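Local coordinates for invasion protein INVA (Salmonella enterica, PDB 2X49) that serves as an export apparatus component of the type III secretion system used to invade intestinal epithelial cells, this chain being its C-terminal domain, at residues R32-P44 against R183-K195. Numbering follows the deposited sequence.
Sequences RSQFFIDYGVRLP and RLLSERVSVRNMK
Arg-192 reaches over the C-terminal end of helix 27-39 and takes two of its last carbonyls. Arg-192 NH2 donates to Phe-36 O at 3.0 Å, with the acceptor in the guanidinium plane, and Arg-192 NE donates to Ile-37 O, also at 3.0 Å, along a more bent N-H path of 143°. The bend at chi3 (-84°) turns the guanidinium back onto the helix end after an extended start. Phe-36 O is gripped twice, because Gly-40 N reaches it from the opposite face of its carbonyl plane. Arg-192 NH2 also lies over one face of the Phe-36 ring, offset toward its rim, a cation-pi contact with Arg-192 CZ 4.8 Å from the ring centroid; since ring and guanidinium planes are 79° apart, this is no parallel stack. Arg-42 covers the other face of that ring.

One step on, Val-191 N donates to Tyr-39 O at 2.9 Å, where the helix ends and Gly-40, with positive phi, is the first residue to leave helical geometry. Beside this bond Val-41 CG1 packs 3.6 Å from Val-191 CG2 and meets Leu-185 CD1 tip to tip, while Leu-185 CD2 lies against Tyr-39 CB.

Bonds within segment 183-195 probably help to hold the loop in this shape. Ser-190 OG accepts from Arg-192 N in an ST turn, and a water joins this OG to Ile-37 O; a second water bridges Gly-40 O and Val-191 O. Arg-188, at positive phi, closes helix 174-185 with a Schellman motif, and its O lies at the edge of the Tyr-39 ring.

Lys-229 bonds both that O and Tyr-39 OH, whereas the Arg-188 guanidinium salt-bridges Glu-314 of strand 314-317. The contact thus joins the ends of helices 27-39 and 174-185, beside helix 125-139, touched by Phe-35 and Arg-188, and helix 147-158, whose Met-153 meets Val-191.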
# COMPACT_ATOMS: atom_id res chain seq x y z
N ARG A 32 -9.61 8.49 9.83
CA ARG A 32 -10.84 8.13 9.07
C ARG A 32 -11.05 9.08 7.93
O ARG A 32 -11.32 8.66 6.81
CB ARG A 32 -12.10 8.05 9.94
CG ARG A 32 -12.01 6.90 10.91
CD ARG A 32 -13.22 6.82 11.78
NE ARG A 32 -14.25 6.09 11.05
CZ ARG A 32 -15.56 6.27 11.13
NH1 ARG A 32 -16.09 7.21 11.90
NH2 ARG A 32 -16.35 5.50 10.42
N SER A 33 -10.87 10.36 8.18
CA SER A 33 -11.16 11.33 7.13
C SER A 33 -10.15 11.26 6.02
O SER A 33 -10.49 11.31 4.82
CB SER A 33 -11.27 12.77 7.68
OG SER A 33 -10.12 13.13 8.39
N GLN A 34 -8.89 11.12 6.40
CA GLN A 34 -7.78 11.09 5.42
C GLN A 34 -7.81 9.81 4.58
O GLN A 34 -7.51 9.84 3.39
CB GLN A 34 -6.40 11.30 6.04
CG GLN A 34 -5.38 11.65 4.95
CD GLN A 34 -5.70 12.99 4.23
OE1 GLN A 34 -6.09 13.97 4.86
NE2 GLN A 34 -5.50 13.02 2.91
N PHE A 35 -8.21 8.70 5.20
CA PHE A 35 -8.21 7.44 4.50
C PHE A 35 -9.24 7.53 3.41
O PHE A 35 -9.03 7.07 2.30
CB PHE A 35 -8.46 6.23 5.42
CG PHE A 35 -8.16 4.89 4.80
CD1 PHE A 35 -6.92 4.31 4.90
CD2 PHE A 35 -9.13 4.20 4.10
CE1 PHE A 35 -6.65 3.07 4.34
CE2 PHE A 35 -8.81 2.96 3.55
CZ PHE A 35 -7.60 2.43 3.68
N PHE A 36 -10.36 8.13 3.74
CA PHE A 36 -11.49 8.34 2.77
C PHE A 36 -11.02 9.17 1.58
O PHE A 36 -11.29 8.88 0.40
CB PHE A 36 -12.70 8.92 3.44
CG PHE A 36 -13.84 9.11 2.51
CD1 PHE A 36 -14.32 8.04 1.81
CD2 PHE A 36 -14.42 10.33 2.37
CE1 PHE A 36 -15.38 8.20 0.95
CE2 PHE A 36 -15.47 10.51 1.49
CZ PHE A 36 -15.92 9.42 0.79
N ILE A 37 -10.28 10.20 1.89
CA ILE A 37 -9.74 11.10 0.84
C ILE A 37 -8.82 10.34 -0.07
O ILE A 37 -8.89 10.40 -1.30
CB ILE A 37 -9.06 12.33 1.43
CG1 ILE A 37 -10.14 13.25 1.99
CG2 ILE A 37 -8.36 13.14 0.35
CD1 ILE A 37 -9.67 14.36 2.94
N ASP A 38 -7.97 9.57 0.58
CA ASP A 38 -6.79 8.94 -0.07
C ASP A 38 -7.17 7.72 -0.90
O ASP A 38 -6.55 7.43 -1.92
CB ASP A 38 -5.66 8.58 0.88
CG ASP A 38 -4.91 9.78 1.44
OD1 ASP A 38 -5.09 10.93 0.96
OD2 ASP A 38 -4.08 9.49 2.34
N TYR A 39 -8.16 6.99 -0.43
CA TYR A 39 -8.52 5.68 -1.00
C TYR A 39 -9.96 5.54 -1.50
O TYR A 39 -10.28 4.59 -2.25
CB TYR A 39 -8.21 4.54 -0.01
CG TYR A 39 -6.74 4.41 0.25
CD1 TYR A 39 -5.90 3.82 -0.69
CD2 TYR A 39 -6.17 4.95 1.39
CE1 TYR A 39 -4.55 3.76 -0.50
CE2 TYR A 39 -4.79 4.88 1.60
CZ TYR A 39 -4.00 4.27 0.67
OH TYR A 39 -2.66 4.24 0.89
N GLY A 40 -10.82 6.44 -1.09
CA GLY A 40 -12.19 6.49 -1.57
C GLY A 40 -13.17 5.59 -0.88
O GLY A 40 -14.31 5.42 -1.34
N VAL A 41 -12.73 5.02 0.21
CA VAL A 41 -13.62 4.17 1.04
C VAL A 41 -13.51 4.53 2.51
O VAL A 41 -12.56 5.15 2.99
CB VAL A 41 -13.40 2.67 0.80
CG1 VAL A 41 -13.60 2.32 -0.73
CG2 VAL A 41 -12.02 2.28 1.26
N ARG A 42 -14.53 4.12 3.22
CA ARG A 42 -14.69 4.50 4.63
C ARG A 42 -14.17 3.41 5.53
O ARG A 42 -14.40 2.22 5.30
CB ARG A 42 -16.14 4.72 4.95
CG ARG A 42 -16.89 5.65 4.06
CD ARG A 42 -16.74 7.02 4.58
NE ARG A 42 -17.66 7.97 3.93
CZ ARG A 42 -17.60 9.27 4.17
NH1 ARG A 42 -16.73 9.70 5.04
NH2 ARG A 42 -18.39 10.12 3.56
N LEU A 43 -13.41 3.84 6.54
CA LEU A 43 -13.05 2.89 7.61
C LEU A 43 -14.13 2.73 8.65
O LEU A 43 -14.99 3.58 8.79
CB LEU A 43 -11.75 3.36 8.31
CG LEU A 43 -10.46 3.49 7.48
CD1 LEU A 43 -9.33 4.22 8.26
CD2 LEU A 43 -10.00 2.12 7.10
N PRO A 44 -14.07 1.63 9.42
CA PRO A 44 -14.89 1.54 10.61
C PRO A 44 -14.48 2.57 11.64
O PRO A 44 -13.48 3.26 11.48
CB PRO A 44 -14.52 0.17 11.20
CG PRO A 44 -13.91 -0.58 10.05
CD PRO A 44 -13.20 0.45 9.28
N ARG A 183 -9.42 -5.77 -4.92
CA ARG A 183 -8.10 -6.15 -5.44
C ARG A 183 -7.24 -4.94 -5.74
O ARG A 183 -6.03 -4.96 -5.56
CB ARG A 183 -8.21 -7.17 -6.57
CG ARG A 183 -8.66 -8.56 -6.07
CD ARG A 183 -9.02 -9.54 -7.20
NE ARG A 183 -9.49 -10.84 -6.66
CZ ARG A 183 -8.69 -11.75 -6.14
NH1 ARG A 183 -7.39 -11.56 -6.15
NH2 ARG A 183 -9.17 -12.88 -5.63
N LEU A 184 -7.88 -3.85 -6.13
CA LEU A 184 -7.17 -2.55 -6.35
C LEU A 184 -6.69 -2.00 -5.00
O LEU A 184 -5.50 -1.78 -4.79
CB LEU A 184 -8.04 -1.54 -7.08
CG LEU A 184 -8.37 -1.91 -8.51
CD1 LEU A 184 -9.42 -0.91 -9.01
CD2 LEU A 184 -7.08 -1.95 -9.34
N LEU A 185 -7.61 -1.93 -4.05
CA LEU A 185 -7.32 -1.33 -2.74
C LEU A 185 -6.29 -2.11 -2.01
O LEU A 185 -5.46 -1.54 -1.31
CB LEU A 185 -8.60 -1.22 -1.91
CG LEU A 185 -9.64 -0.21 -2.37
CD1 LEU A 185 -11.07 -0.50 -1.86
CD2 LEU A 185 -9.22 1.18 -1.94
N SER A 186 -6.29 -3.45 -2.18
CA SER A 186 -5.41 -4.32 -1.39
C SER A 186 -3.97 -4.11 -1.81
O SER A 186 -3.05 -4.54 -1.10
CB SER A 186 -5.77 -5.83 -1.48
OG SER A 186 -5.51 -6.32 -2.78
N GLU A 187 -3.82 -3.50 -2.97
CA GLU A 187 -2.48 -3.17 -3.54
C GLU A 187 -2.20 -1.65 -3.51
O GLU A 187 -1.33 -1.09 -4.21
CB GLU A 187 -2.32 -3.75 -4.96
CG GLU A 187 -2.17 -5.29 -4.97
CD GLU A 187 -1.61 -5.83 -6.29
OE1 GLU A 187 -2.36 -6.49 -7.07
OE2 GLU A 187 -0.42 -5.58 -6.62
N ARG A 188 -2.97 -0.99 -2.67
CA ARG A 188 -2.78 0.44 -2.34
C ARG A 188 -3.16 1.40 -3.47
O ARG A 188 -2.64 2.52 -3.63
CB ARG A 188 -1.34 0.66 -1.82
CG ARG A 188 -1.35 0.70 -0.34
CD ARG A 188 -0.13 0.07 0.34
NE ARG A 188 0.97 0.91 0.09
CZ ARG A 188 2.25 0.58 0.21
NH1 ARG A 188 2.63 -0.65 0.49
NH2 ARG A 188 3.14 1.52 -0.03
N VAL A 189 -4.03 0.91 -4.33
CA VAL A 189 -4.60 1.74 -5.43
C VAL A 189 -5.94 2.32 -5.01
O VAL A 189 -6.83 1.59 -4.51
CB VAL A 189 -4.79 0.90 -6.71
CG1 VAL A 189 -5.41 1.77 -7.78
CG2 VAL A 189 -3.43 0.33 -7.11
N SER A 190 -6.07 3.64 -5.10
CA SER A 190 -7.30 4.32 -4.70
C SER A 190 -8.45 4.02 -5.63
O SER A 190 -8.25 3.87 -6.85
CB SER A 190 -7.11 5.87 -4.67
OG SER A 190 -8.27 6.57 -4.38
N VAL A 191 -9.63 3.98 -5.06
CA VAL A 191 -10.88 3.84 -5.84
C VAL A 191 -11.74 5.08 -5.84
O VAL A 191 -12.93 5.06 -6.17
CB VAL A 191 -11.68 2.60 -5.46
CG1 VAL A 191 -10.85 1.34 -5.76
CG2 VAL A 191 -12.18 2.62 -4.01
N ARG A 192 -11.13 6.18 -5.44
CA ARG A 192 -11.83 7.48 -5.47
C ARG A 192 -12.38 7.87 -6.84
O ARG A 192 -13.45 8.42 -6.94
CB ARG A 192 -10.93 8.62 -4.95
CG ARG A 192 -11.65 9.94 -4.96
CD ARG A 192 -11.01 10.95 -4.03
NE ARG A 192 -11.50 10.76 -2.66
CZ ARG A 192 -12.71 11.10 -2.25
NH1 ARG A 192 -13.53 11.71 -3.09
NH2 ARG A 192 -13.10 10.86 -1.00
N ASN A 193 -11.60 7.57 -7.87
CA ASN A 193 -12.02 7.92 -9.25
C ASN A 193 -12.88 6.83 -9.86
O ASN A 193 -12.45 6.11 -10.78
CB ASN A 193 -10.83 8.23 -10.13
CG ASN A 193 -11.23 9.04 -11.33
OD1 ASN A 193 -12.42 9.08 -11.72
ND2 ASN A 193 -10.25 9.76 -11.90
N MET A 194 -14.06 6.71 -9.30
CA MET A 194 -14.96 5.63 -9.64
C MET A 194 -15.39 5.73 -11.08
O MET A 194 -15.55 4.72 -11.73
CB MET A 194 -16.17 5.58 -8.70
CG MET A 194 -16.89 4.24 -8.74
SD MET A 194 -15.84 2.89 -8.11
CE MET A 194 -15.93 3.19 -6.34
N LYS A 195 -15.47 6.94 -11.57
CA LYS A 195 -16.00 7.17 -12.94
C LYS A 195 -15.02 6.52 -13.92
O LYS A 195 -15.38 5.81 -14.87
CB LYS A 195 -16.18 8.63 -13.29
CG LYS A 195 -16.73 8.87 -14.73
CD LYS A 195 -16.79 10.33 -15.06
CE LYS A 195 -17.32 10.59 -16.48
NZ LYS A 195 -17.29 12.03 -16.91
O HOH W 1 -7.93 9.43 -4.00
O HOH W 2 -14.85 6.16 -4.34